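Local coordinates for protein eukaryotic translation initiation factor 2D (Homo sapiens, PDB 5W2F) that delivers tRNA to the P-site of the eukaryotic ribosome without GTP during translation initiation, this chain being its C-terminal part with SWIB/MDM2 and SUI1 domains, at residues Q147-A152 with V175-W180; P92-T97 with L132-L137; G25-G30 with P103-G108; Q18-K23 with R34-N39. All blocks are in the same frame, centred on the assembly; numbering follows the deposited sequence.

Contact 1: residues Q147-A152 with V175-W180. With FMT (formic acid), chain C.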
loop_
_atom_site.group_PDB
_atom_site.type_symbol
_atom_site.label_atom_id
_atom_site.label_comp_id
_atom_site.label_asym_id
_atom_site.label_seq_id
_atom_site.Cartn_x
_atom_site.Cartn_y
_atom_site.Cartn_z
ATOM N N GLN A 147 11.618 24.950 -2.008
ATOM C CA GLN A 147 11.724 26.412 -1.967
ATOM C C GLN A 147 13.102 26.860 -2.500
ATOM O O GLN A 147 13.191 27.827 -3.275
ATOM C CB GLN A 147 11.437 26.942 -0.557
ATOM C CG GLN A 147 11.319 28.469 -0.442
ATOM C CD GLN A 147 10.564 28.918 0.817
ATOM O OE1 GLN A 147 9.329 28.833 0.916
ATOM N NE2 GLN A 147 11.301 29.407 1.768
ATOM N N GLN A 148 14.153 26.132 -2.121
ATOM C CA GLN A 148 15.507 26.377 -2.630
ATOM C C GLN A 148 15.666 25.975 -4.094
ATOM O O GLN A 148 16.156 26.769 -4.888
ATOM C CB GLN A 148 16.541 25.626 -1.782
ATOM C CG GLN A 148 18.004 25.881 -2.150
ATOM C CD GLN A 148 18.453 27.307 -1.866
ATOM O OE1 GLN A 148 18.927 28.015 -2.762
ATOM N NE2 GLN A 148 18.305 27.736 -0.617
ATOM N N ARG A 149 15.238 24.755 -4.444
ATOM C CA ARG A 149 15.416 24.210 -5.802
ATOM C C ARG A 149 14.654 25.037 -6.829
ATOM O O ARG A 149 15.179 25.329 -7.910
ATOM C CB ARG A 149 14.949 22.749 -5.880
ATOM C CG ARG A 149 15.281 21.998 -7.175
ATOM C CD ARG A 149 16.760 21.631 -7.242
ATOM N NE ARG A 149 17.080 20.750 -8.370
ATOM C CZ ARG A 149 18.234 20.100 -8.523
ATOM N NH1 ARG A 149 18.410 19.326 -9.586
ATOM N NH2 ARG A 149 19.226 20.208 -7.626
ATOM N N CYS A 150 13.419 25.406 -6.482
ATOM C CA CYS A 150 12.539 26.123 -7.396
ATOM C C CYS A 150 12.717 27.639 -7.384
ATOM O O CYS A 150 12.243 28.307 -8.300
ATOM C CB CYS A 150 11.086 25.820 -7.069
ATOM S SG CYS A 150 10.652 24.069 -7.084
ATOM N N GLN A 151 13.352 28.177 -6.344
ATOM C CA GLN A 151 13.419 29.632 -6.115
ATOM C C GLN A 151 12.015 30.239 -6.129
ATOM O O GLN A 151 11.731 31.221 -6.825
ATOM C CB GLN A 151 14.366 30.312 -7.122
ATOM C CG GLN A 151 15.809 29.832 -7.008
ATOM C CD GLN A 151 16.456 30.162 -5.668
ATOM O OE1 GLN A 151 16.208 31.221 -5.088
ATOM N NE2 GLN A 151 17.298 29.253 -5.172
ATOM N N ALA A 152 11.135 29.595 -5.365
ATOM C CA ALA A 152 9.735 29.955 -5.306
ATOM C C ALA A 152 9.187 29.577 -3.943
ATOM O O ALA A 152 9.603 28.582 -3.341
ATOM C CB ALA A 152 8.960 29.225 -6.389
ATOM N N VAL A 175 6.532 21.321 -11.819
ATOM C CA VAL A 175 6.368 19.870 -11.957
ATOM C C VAL A 175 7.698 19.166 -12.260
ATOM O O VAL A 175 7.994 18.103 -11.695
ATOM C CB VAL A 175 5.317 19.535 -13.016
ATOM C CG1 VAL A 175 5.124 18.026 -13.152
ATOM C CG2 VAL A 175 3.990 20.229 -12.737
ATOM N N HIS A 176 8.499 19.768 -13.129
ATOM C CA HIS A 176 9.804 19.195 -13.482
ATOM C C HIS A 176 10.738 19.043 -12.293
ATOM O O HIS A 176 11.495 18.080 -12.215
ATOM C CB HIS A 176 10.453 19.982 -14.615
ATOM C CG HIS A 176 10.640 21.439 -14.328
ATOM N ND1 HIS A 176 9.577 22.313 -14.218
ATOM C CD2 HIS A 176 11.765 22.179 -14.138
ATOM C CE1 HIS A 176 10.041 23.529 -13.964
ATOM N NE2 HIS A 176 11.367 23.478 -13.939
ATOM N N HIS A 177 10.654 19.954 -11.338
ATOM C CA HIS A 177 11.459 19.837 -10.131
ATOM C C HIS A 177 10.991 18.688 -9.237
ATOM O O HIS A 177 11.812 18.062 -8.555
ATOM C CB HIS A 177 11.460 21.150 -9.356
ATOM C CG HIS A 177 12.143 22.268 -10.078
ATOM N ND1 HIS A 177 13.465 22.217 -10.472
ATOM C CD2 HIS A 177 11.675 23.474 -10.477
ATOM C CE1 HIS A 177 13.781 23.350 -11.076
ATOM N NE2 HIS A 177 12.718 24.138 -11.075
ATOM N N LEU A 178 9.686 18.426 -9.219
ATOM C CA LEU A 178 9.192 17.237 -8.516
ATOM C C LEU A 178 9.662 15.956 -9.191
ATOM O O LEU A 178 9.903 14.962 -8.514
ATOM C CB LEU A 178 7.666 17.209 -8.398
ATOM C CG LEU A 178 7.057 17.973 -7.241
ATOM C CD1 LEU A 178 7.496 17.365 -5.911
ATOM C CD2 LEU A 178 7.370 19.458 -7.302
ATOM N N GLY A 179 9.748 15.956 -10.517
ATOM C CA GLY A 179 10.329 14.808 -11.201
ATOM C C GLY A 179 11.734 14.525 -10.713
ATOM O O GLY A 179 12.064 13.387 -10.358
ATOM N N TRP A 180 12.559 15.568 -10.632
ATOM C CA TRP A 180 13.900 15.401 -10.086
ATOM C C TRP A 180 13.855 14.838 -8.663
ATOM O O TRP A 180 14.514 13.849 -8.341
ATOM C CB TRP A 180 14.650 16.732 -10.118
ATOM C CG TRP A 180 15.831 16.753 -9.212
ATOM C CD1 TRP A 180 17.032 16.151 -9.427
ATOM C CD2 TRP A 180 15.898 17.329 -7.893
ATOM N NE1 TRP A 180 17.856 16.339 -8.345
ATOM C CE2 TRP A 180 17.189 17.067 -7.394
ATOM C CE3 TRP A 180 15.007 18.067 -7.110
ATOM C CZ2 TRP A 180 17.607 17.506 -6.136
ATOM C CZ3 TRP A 180 15.416 18.483 -5.838
ATOM C CH2 TRP A 180 16.707 18.205 -5.375
HETATM C C FMT C . 15.438 19.772 -11.608
HETATM O O1 FMT C . 16.497 19.180 -11.784
HETATM O O2 FMT C . 15.217 20.291 -10.407
#
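The guanidinium of Arg149 lies flat on the indole of Trp180, the planes 8° apart, with CZ 3.6 Å from the centroid of the six-membered ring of Trp180. This is a stacked cation-pi pair. The aliphatic part of the arginine joins in: CD of Arg149 makes a CH-pi contact 3.9 Å from the same Trp180 centroid. With CG anti to the backbone N (chi1 -171°) and a bend at chi2 (74°), the chain swings across the indole. NH1 of Arg149 and NE1 of Trp180, both donors, merely lie over one another in the stack.

Both residues belong to the SUI1 domain, where the C-terminal end of helix 139-150 meets the first turns of helix 175-185; Leu178 and Trp180 also touch Leu146 and Ile145 of the former.

The hydrogen bonds run through a formic acid, probably from the crystallisation liquor. Arg149 grips it with two nearly straight bonds, NE to O2 at 2.8 Å and NH1 to O1 at 2.9 Å. ND1 of His177 donates to the same O2 at 2.6 Å, at the edge of its ring.

Sulfur packing completes the contact: SG of Cys150 sits obliquely to the imidazole, 3.6 Å from CD2 of His177.

Contact 2: residues P92-T97 with L132-L137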
loop_
_atom_site.group_PDB
_atom_site.type_symbol
_atom_site.label_atom_id
_atom_site.label_comp_id
_atom_site.label_asym_id
_atom_site.label_seq_id
_atom_site.Cartn_x
_atom_site.Cartn_y
_atom_site.Cartn_z
ATOM N N PRO A 92 -4.146 -4.675 3.432
ATOM C CA PRO A 92 -3.084 -4.276 2.507
ATOM C C PRO A 92 -2.031 -3.435 3.213
ATOM O O PRO A 92 -2.333 -2.667 4.159
ATOM C CB PRO A 92 -3.809 -3.412 1.469
ATOM C CG PRO A 92 -5.024 -2.935 2.171
ATOM C CD PRO A 92 -5.429 -4.074 3.056
ATOM N N ALA A 93 -0.800 -3.577 2.745
ATOM C CA ALA A 93 0.308 -2.829 3.300
ATOM C C ALA A 93 1.400 -2.788 2.250
ATOM O O ALA A 93 1.283 -3.429 1.197
ATOM C CB ALA A 93 0.764 -3.492 4.582
ATOM N N TYR A 94 2.457 -2.052 2.510
ATOM C CA TYR A 94 3.583 -1.994 1.587
ATOM C C TYR A 94 4.796 -1.448 2.294
ATOM O O TYR A 94 4.688 -0.923 3.396
ATOM C CB TYR A 94 3.268 -1.170 0.333
ATOM C CG TYR A 94 2.845 0.262 0.611
ATOM C CD1 TYR A 94 1.521 0.579 0.919
ATOM C CD2 TYR A 94 3.766 1.293 0.559
ATOM C CE1 TYR A 94 1.140 1.892 1.180
ATOM C CE2 TYR A 94 3.386 2.610 0.799
ATOM C CZ TYR A 94 2.081 2.912 1.110
ATOM O OH TYR A 94 1.680 4.207 1.362
ATOM N N GLN A 95 5.949 -1.597 1.656
ATOM C CA GLN A 95 7.211 -1.154 2.210
ATOM C C GLN A 95 7.913 -0.258 1.210
ATOM O O GLN A 95 8.110 -0.646 0.049
ATOM C CB GLN A 95 8.097 -2.344 2.542
ATOM C CG GLN A 95 9.448 -1.961 3.121
ATOM C CD GLN A 95 10.314 -3.174 3.314
ATOM O OE1 GLN A 95 10.227 -3.851 4.328
ATOM N NE2 GLN A 95 11.130 -3.469 2.320
ATOM N N VAL A 96 8.322 0.916 1.682
ATOM C CA VAL A 96 9.039 1.896 0.855
ATOM C C VAL A 96 10.468 2.006 1.369
ATOM O O VAL A 96 10.679 2.165 2.585
ATOM C CB VAL A 96 8.397 3.283 0.952
ATOM C CG1 VAL A 96 9.123 4.268 0.053
ATOM C CG2 VAL A 96 6.930 3.215 0.651
ATOM N N THR A 97 11.443 1.920 0.466
ATOM C CA THR A 97 12.844 2.116 0.868
ATOM C C THR A 97 13.392 3.342 0.172
ATOM O O THR A 97 13.626 3.329 -1.025
ATOM C CB THR A 97 13.711 0.871 0.582
ATOM O OG1 THR A 97 13.121 -0.259 1.230
ATOM C CG2 THR A 97 15.136 1.051 1.109
ATOM N N LEU A 132 2.671 12.731 -0.173
ATOM C CA LEU A 132 4.079 12.549 0.121
ATOM C C LEU A 132 4.266 11.633 1.323
ATOM O O LEU A 132 5.183 10.808 1.333
ATOM C CB LEU A 132 4.759 13.892 0.375
ATOM C CG LEU A 132 4.903 14.774 -0.870
ATOM C CD1 LEU A 132 5.218 16.208 -0.463
ATOM C CD2 LEU A 132 5.970 14.234 -1.802
ATOM N N GLU A 133 3.409 11.769 2.337
ATOM C CA GLU A 133 3.568 10.995 3.561
ATOM C C GLU A 133 3.350 9.500 3.308
ATOM O O GLU A 133 3.877 8.677 4.034
ATOM C CB GLU A 133 2.627 11.520 4.655
ATOM C CG GLU A 133 2.904 12.991 5.051
ATOM C CD GLU A 133 1.680 13.800 5.602
ATOM O OE1 GLU A 133 0.608 13.936 4.955
ATOM O OE2 GLU A 133 1.784 14.347 6.706
ATOM N N ALA A 134 2.602 9.145 2.269
ATOM C CA ALA A 134 2.397 7.734 1.908
ATOM C C ALA A 134 3.690 7.042 1.512
ATOM O O ALA A 134 3.773 5.810 1.518
ATOM C CB ALA A 134 1.380 7.617 0.786
ATOM N N TYR A 135 4.698 7.840 1.159
ATOM C CA TYR A 135 6.021 7.348 0.764
ATOM C C TYR A 135 7.091 7.697 1.785
ATOM O O TYR A 135 8.291 7.564 1.505
ATOM C CB TYR A 135 6.386 7.844 -0.644
ATOM C CG TYR A 135 5.442 7.243 -1.635
ATOM C CD1 TYR A 135 4.171 7.773 -1.830
ATOM C CD2 TYR A 135 5.786 6.101 -2.353
ATOM C CE1 TYR A 135 3.260 7.161 -2.682
ATOM C CE2 TYR A 135 4.879 5.511 -3.210
ATOM C CZ TYR A 135 3.622 6.039 -3.377
ATOM O OH TYR A 135 2.746 5.429 -4.234
ATOM N N GLY A 136 6.668 8.065 2.997
ATOM C CA GLY A 136 7.606 8.383 4.048
ATOM C C GLY A 136 8.336 9.692 3.925
ATOM O O GLY A 136 9.362 9.884 4.581
ATOM N N LEU A 137 7.775 10.613 3.145
ATOM C CA LEU A 137 8.383 11.919 2.951
ATOM C C LEU A 137 7.639 12.956 3.795
ATOM O O LEU A 137 6.428 12.958 3.863
ATOM C CB LEU A 137 8.335 12.316 1.478
ATOM C CG LEU A 137 9.153 11.419 0.550
ATOM C CD1 LEU A 137 8.894 11.792 -0.895
ATOM C CD2 LEU A 137 10.646 11.488 0.862
#
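Tyr94 reaches from strand 91-96 to the loop 132-137 with its phenol, and its OH donates a hydrogen bond to the carbonyl O of Ala134 at 2.6 Å. The donor stands 18° out of the carbonyl plane, at a C=O...donor angle of 124°, while from the side of the ring the oxygen lies at the edge, near the ring plane. Tyr94 CG sits between its own backbone N and carbonyl carbon (chi1 58°), and the ring projects from the strand toward the loop. The methyl CB of Ala134 packs against the same Tyr94 OH at 3.5 Å, making this the tight end of the contact.

The other half is looser. Val96, two residues along on the same side of the strand, offers CG1 to the carbonyl O of Tyr135 at 3.7 Å, and its CG2 approaches CD2 of Tyr135 obliquely at 4.3 Å. Tyr135 sends its own hydroxyl away to the carbonyl of Cys111. Facing the other way from this buried part, Glu133 turns its CB from the strand, and its carboxylate bonds to the backbone N of Leu166.

The loop follows strand 124-130 of the SUI1 domain and includes a short 3-10 turn at 133-134; Leu132 O accepts the N-H of Tyr135 and, beyond the turn, that of Leu137. The contact joins the SUI1 domain to the four-stranded antiparallel sheet containing strand 91-96, through one short directional bond with looser van der Waals contacts of Val96 beside it. Such a bond fixes where the phenol end meets the loop more definitely than the valine packing could.

Contact 3: residues G25-G30 with P103-G108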
loop_
_atom_site.group_PDB
_atom_site.type_symbol
_atom_site.label_atom_id
_atom_site.label_comp_id
_atom_site.label_asym_id
_atom_site.label_seq_id
_atom_site.Cartn_x
_atom_site.Cartn_y
_atom_site.Cartn_z
ATOM N N GLY A 25 -1.055 -7.937 13.470
ATOM C CA GLY A 25 -0.156 -6.847 13.125
ATOM C C GLY A 25 1.144 -7.232 12.436
ATOM O O GLY A 25 1.913 -6.344 12.042
ATOM N N SER A 26 1.412 -8.527 12.271
ATOM C CA SER A 26 2.626 -8.935 11.584
ATOM C C SER A 26 2.446 -8.646 10.102
ATOM O O SER A 26 1.323 -8.697 9.559
ATOM C CB SER A 26 2.983 -10.401 11.835
ATOM O OG SER A 26 1.874 -11.208 11.618
ATOM N N PHE A 27 3.553 -8.306 9.466
ATOM C CA PHE A 27 3.579 -8.027 8.043
ATOM C C PHE A 27 4.248 -9.173 7.309
ATOM O O PHE A 27 5.328 -9.628 7.705
ATOM C CB PHE A 27 4.316 -6.720 7.785
ATOM C CG PHE A 27 3.592 -5.523 8.326
ATOM C CD1 PHE A 27 2.615 -4.890 7.569
ATOM C CD2 PHE A 27 3.850 -5.042 9.597
ATOM C CE1 PHE A 27 1.911 -3.807 8.079
ATOM C CE2 PHE A 27 3.145 -3.971 10.113
ATOM C CZ PHE A 27 2.185 -3.342 9.357
ATOM N N LEU A 28 3.616 -9.605 6.221
ATOM C CA LEU A 28 4.040 -10.760 5.466
ATOM C C LEU A 28 4.064 -10.443 3.985
ATOM O O LEU A 28 3.199 -9.721 3.477
ATOM C CB LEU A 28 3.060 -11.922 5.710
ATOM C CG LEU A 28 2.991 -12.455 7.143
ATOM C CD1 LEU A 28 1.814 -13.406 7.309
ATOM C CD2 LEU A 28 4.297 -13.138 7.470
ATOM N N GLU A 29 5.008 -11.051 3.277
ATOM C CA GLU A 29 4.981 -11.033 1.822
ATOM C C GLU A 29 3.933 -12.048 1.335
ATOM O O GLU A 29 3.608 -13.027 2.033
ATOM C CB GLU A 29 6.360 -11.374 1.245
ATOM C CG GLU A 29 7.448 -10.402 1.688
ATOM C CD GLU A 29 8.809 -10.738 1.133
ATOM O OE1 GLU A 29 8.896 -11.403 0.102
ATOM O OE2 GLU A 29 9.807 -10.318 1.730
ATOM N N GLY A 30 3.423 -11.836 0.129
ATOM C CA GLY A 30 2.446 -12.756 -0.438
ATOM C C GLY A 30 2.959 -14.189 -0.467
ATOM O O GLY A 30 2.220 -15.117 -0.166
ATOM N N PRO A 103 14.020 0.734 5.587
ATOM C CA PRO A 103 12.695 0.633 4.966
ATOM C C PRO A 103 11.582 1.072 5.907
ATOM O O PRO A 103 11.687 0.883 7.143
ATOM C CB PRO A 103 12.580 -0.846 4.594
ATOM C CG PRO A 103 13.983 -1.323 4.535
ATOM C CD PRO A 103 14.729 -0.554 5.566
ATOM N N ILE A 104 10.514 1.591 5.316
ATOM C CA ILE A 104 9.356 2.123 6.038
ATOM C C ILE A 104 8.133 1.301 5.643
ATOM O O ILE A 104 7.824 1.149 4.451
ATOM C CB ILE A 104 9.090 3.591 5.615
ATOM C CG1 ILE A 104 10.303 4.452 5.852
ATOM C CG2 ILE A 104 7.865 4.169 6.321
ATOM C CD1 ILE A 104 10.313 5.701 4.998
ATOM N N VAL A 105 7.479 0.711 6.644
ATOM C CA VAL A 105 6.248 -0.040 6.427
ATOM C C VAL A 105 5.041 0.905 6.524
ATOM O O VAL A 105 4.952 1.742 7.432
ATOM C CB VAL A 105 6.133 -1.179 7.453
ATOM C CG1 VAL A 105 4.822 -1.932 7.277
ATOM C CG2 VAL A 105 7.334 -2.110 7.332
ATOM N N LYS A 106 4.106 0.744 5.593
ATOM C CA LYS A 106 2.868 1.491 5.584
ATOM C C LYS A 106 1.695 0.530 5.515
ATOM O O LYS A 106 1.754 -0.480 4.809
ATOM C CB LYS A 106 2.847 2.375 4.361
ATOM C CG LYS A 106 3.830 3.531 4.406
ATOM C CD LYS A 106 3.290 4.634 5.311
ATOM C CE LYS A 106 4.229 5.791 5.436
ATOM N NZ LYS A 106 3.645 6.871 6.262
ATOM N N LYS A 107 0.624 0.866 6.227
ATOM C CA LYS A 107 -0.656 0.173 6.093
ATOM C C LYS A 107 -1.533 0.892 5.071
ATOM O O LYS A 107 -1.566 2.123 4.990
ATOM C CB LYS A 107 -1.349 0.084 7.419
ATOM C CG LYS A 107 -0.597 -0.813 8.361
ATOM C CD LYS A 107 -1.348 -1.019 9.661
ATOM C CE LYS A 107 -2.550 -1.921 9.476
ATOM N NZ LYS A 107 -2.935 -2.524 10.773
ATOM N N GLY A 108 -2.255 0.093 4.308
ATOM C CA GLY A 108 -3.192 0.581 3.323
ATOM C C GLY A 108 -2.773 0.213 1.924
ATOM O O GLY A 108 -1.686 -0.304 1.685
#
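One face of the Phe27 ring is covered by Val105, whose CG1 sits 3.5 Å above the plane and over the centre. The line from this methyl to the ring centroid is 10° off the normal, a CH-pi contact from straight above, and the nearest ring atoms, CE1 and CZ of Phe27, are both 3.6 Å from Val105 CG1. At the edge, near the ring plane, comes Lys107: its CG lies 3.9 Å from CZ of Phe27.

The two hydrophobic side chains approach from opposite directions. In Val105, CG1 is anti to the backbone N (chi1 177°), the rotation that sets this branch over the ring. The lysine crosses the phenylalanine at about a right angle and touches it through its aliphatic part, while NZ goes on to bond OE1 of Gln91. Phe27 also rests on Cys8 and Ala93 of the two strands lying between.

Phe27 and Val105 belong to strands 27-28 and 104-107, the outermost of a four-stranded antiparallel sheet in the order 27-28, 4-8, 91-96, 104-107. The side chains of these two outer strands thus meet over one face of the sheet, across strands 4-8 and 91-96.

Contact 4: residues Q18-K23 with R34-N39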
loop_
_atom_site.group_PDB
_atom_site.type_symbol
_atom_site.label_atom_id
_atom_site.label_comp_id
_atom_site.label_asym_id
_atom_site.label_seq_id
_atom_site.Cartn_x
_atom_site.Cartn_y
_atom_site.Cartn_z
ATOM N N GLN A 18 -1.574 -18.328 13.927
ATOM C CA GLN A 18 -1.047 -18.673 15.254
ATOM C C GLN A 18 0.068 -19.708 15.198
ATOM O O GLN A 18 1.111 -19.516 15.831
ATOM C CB GLN A 18 -2.194 -19.185 16.149
ATOM C CG GLN A 18 -1.843 -19.375 17.609
ATOM C CD GLN A 18 -3.069 -19.428 18.504
ATOM O OE1 GLN A 18 -3.168 -18.689 19.479
ATOM N NE2 GLN A 18 -4.005 -20.300 18.179
ATOM N N GLU A 19 -0.140 -20.793 14.446
ATOM C CA GLU A 19 0.855 -21.893 14.390
ATOM C C GLU A 19 2.159 -21.465 13.733
ATOM O O GLU A 19 3.236 -21.880 14.171
ATOM C CB GLU A 19 0.283 -23.123 13.665
ATOM C CG GLU A 19 1.267 -24.263 13.368
ATOM C CD GLU A 19 1.953 -24.823 14.603
ATOM O OE1 GLU A 19 1.350 -24.795 15.703
ATOM O OE2 GLU A 19 3.100 -25.309 14.465
ATOM N N SER A 20 2.055 -20.636 12.688
ATOM C CA SER A 20 3.225 -20.118 11.975
ATOM C C SER A 20 4.027 -19.099 12.789
ATOM O O SER A 20 5.107 -18.706 12.368
ATOM C CB SER A 20 2.810 -19.481 10.645
ATOM O OG SER A 20 2.142 -18.256 10.873
ATOM N N GLY A 21 3.469 -18.641 13.910
ATOM C CA GLY A 21 4.146 -17.740 14.829
ATOM C C GLY A 21 4.008 -16.271 14.474
ATOM O O GLY A 21 4.842 -15.488 14.880
ATOM N N HIS A 22 2.935 -15.915 13.741
ATOM C CA HIS A 22 2.779 -14.532 13.267
ATOM C C HIS A 22 1.531 -13.969 13.928
ATOM O O HIS A 22 0.444 -14.507 13.784
ATOM C CB HIS A 22 2.609 -14.558 11.741
ATOM C CG HIS A 22 3.885 -14.859 11.029
ATOM N ND1 HIS A 22 4.121 -16.058 10.395
ATOM C CD2 HIS A 22 5.027 -14.141 10.919
ATOM C CE1 HIS A 22 5.344 -16.052 9.892
ATOM N NE2 HIS A 22 5.915 -14.900 10.196
ATOM N N LYS A 23 1.716 -12.899 14.680
ATOM C CA LYS A 23 0.664 -12.324 15.512
ATOM C C LYS A 23 -0.148 -11.293 14.743
ATOM O O LYS A 23 0.207 -10.903 13.614
ATOM C CB LYS A 23 1.281 -11.679 16.767
ATOM C CG LYS A 23 2.277 -10.547 16.511
ATOM C CD LYS A 23 2.718 -9.900 17.819
ATOM C CE LYS A 23 3.770 -8.824 17.593
ATOM N NZ LYS A 23 5.071 -9.377 17.113
ATOM N N ARG A 34 1.255 -17.546 1.260
ATOM C CA ARG A 34 0.980 -18.753 0.504
ATOM C C ARG A 34 1.544 -19.989 1.199
ATOM O O ARG A 34 0.837 -20.986 1.389
ATOM C CB ARG A 34 1.468 -18.609 -0.943
ATOM C CG ARG A 34 0.627 -17.619 -1.753
ATOM C CD ARG A 34 1.210 -17.362 -3.149
ATOM N NE ARG A 34 0.509 -16.284 -3.863
ATOM C CZ ARG A 34 -0.679 -16.399 -4.467
ATOM N NH1 ARG A 34 -1.215 -15.340 -5.075
ATOM N NH2 ARG A 34 -1.342 -17.558 -4.479
ATOM N N THR A 35 2.798 -19.915 1.607
ATOM C CA THR A 35 3.419 -21.012 2.330
ATOM C C THR A 35 2.665 -21.342 3.614
ATOM O O THR A 35 2.414 -22.519 3.932
ATOM C CB THR A 35 4.887 -20.669 2.640
ATOM O OG1 THR A 35 5.583 -20.530 1.399
ATOM C CG2 THR A 35 5.545 -21.720 3.490
ATOM N N ILE A 36 2.308 -20.305 4.355
ATOM C CA ILE A 36 1.627 -20.499 5.634
ATOM C C ILE A 36 0.276 -21.182 5.461
ATOM O O ILE A 36 -0.083 -22.107 6.210
ATOM C CB ILE A 36 1.472 -19.162 6.373
ATOM C CG1 ILE A 36 2.835 -18.707 6.874
ATOM C CG2 ILE A 36 0.483 -19.249 7.528
ATOM C CD1 ILE A 36 2.899 -17.230 7.191
ATOM N N VAL A 37 -0.486 -20.714 4.486
ATOM C CA VAL A 37 -1.813 -21.260 4.275
ATOM C C VAL A 37 -1.748 -22.695 3.757
ATOM O O VAL A 37 -2.540 -23.555 4.187
ATOM C CB VAL A 37 -2.652 -20.336 3.372
ATOM C CG1 VAL A 37 -3.968 -20.979 2.981
ATOM C CG2 VAL A 37 -2.909 -19.011 4.081
ATOM N N ILE A 38 -0.821 -22.963 2.838
ATOM C CA ILE A 38 -0.632 -24.325 2.345
ATOM C C ILE A 38 -0.270 -25.238 3.509
ATOM O O ILE A 38 -0.833 -26.328 3.642
ATOM C CB ILE A 38 0.376 -24.379 1.189
ATOM C CG1 ILE A 38 -0.246 -23.722 -0.059
ATOM C CG2 ILE A 38 0.771 -25.813 0.865
ATOM C CD1 ILE A 38 0.735 -23.418 -1.168
ATOM N N ASN A 39 0.661 -24.795 4.352
ATOM C CA ASN A 39 1.065 -25.598 5.503
ATOM C C ASN A 39 -0.071 -25.815 6.494
ATOM O O ASN A 39 -0.208 -26.914 7.054
ATOM C CB ASN A 39 2.257 -24.983 6.216
ATOM C CG ASN A 39 3.539 -25.119 5.430
ATOM O OD1 ASN A 39 3.644 -25.938 4.524
ATOM N ND2 ASN A 39 4.524 -24.305 5.773
#
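The hydroxyl of Ser20 is shared by two groups of its own loop, His22, whose ND1 donates to Ser20 OG at 3.0 Å, and the carbonyl O of Phe17, to which OG is also hydrogen-bonded. The acceptor OG lies 11° out of the imidazole plane, so the histidine N-H points at it from the ring edge. Ser20 CB and OG together face Ile36 of helix 30-43: CB is 3.8 Å from CG1 of Ile36, and OG is 3.9 Å from its CG2.

Ile36 reaches on with its longer branch. CG1 is anti to the carbonyl carbon (chi1 -71°), and the chain, extended at chi2 (160°), carries CD1 to the imidazole, 3.6 Å from ND1 of His22. The methyl meets the ring obliquely. Leu28 of strand 27-28 touches both His22 and Ile36, adding an apolar neighbour to the pair.

The loop here ends the short helix 14-17 with a Schellman motif: Gly21, at positive phi, is the C-prime residue, its N bonded to Gln18 O at 3.2 Å while His22 N returns to Phe17 O. The reversal puts Ser20 and His22 on the side facing helix 30-43, within the SWIB/MDM2 domain. Polar bonds thus organise the loop internally, whereas its grip on the helix is by van der Waals contact alone; the bond to Ser20 probably restrains the rotation of the imidazole against which the isoleucine methyl rests.

The contacts run along an elongated chain. Contact 4 lies in the SWIB/MDM2 domain and contact 1 in the SUI1 domain, their centres 47 Å apart on opposite sides of the chain's centre. Contacts 2 and 3 sit between, centres 10 Å apart; each reaches the same antiparallel sheet, where strands 91-96 and 104-107 are neighbours, and Lys106 NZ bonds Glu133 O. Contact 3 also touches contact 4 through Leu28, on strand 27-28 just before helix 30-43. In sequence, contacts 3 and 4 interleave, as do 2 and 3, whereas contact 1 opens after the others close. The sheet therefore lies between contacts 4 and 1 and, through contact 2, meets the SUI1 loop, which would connect the two domains.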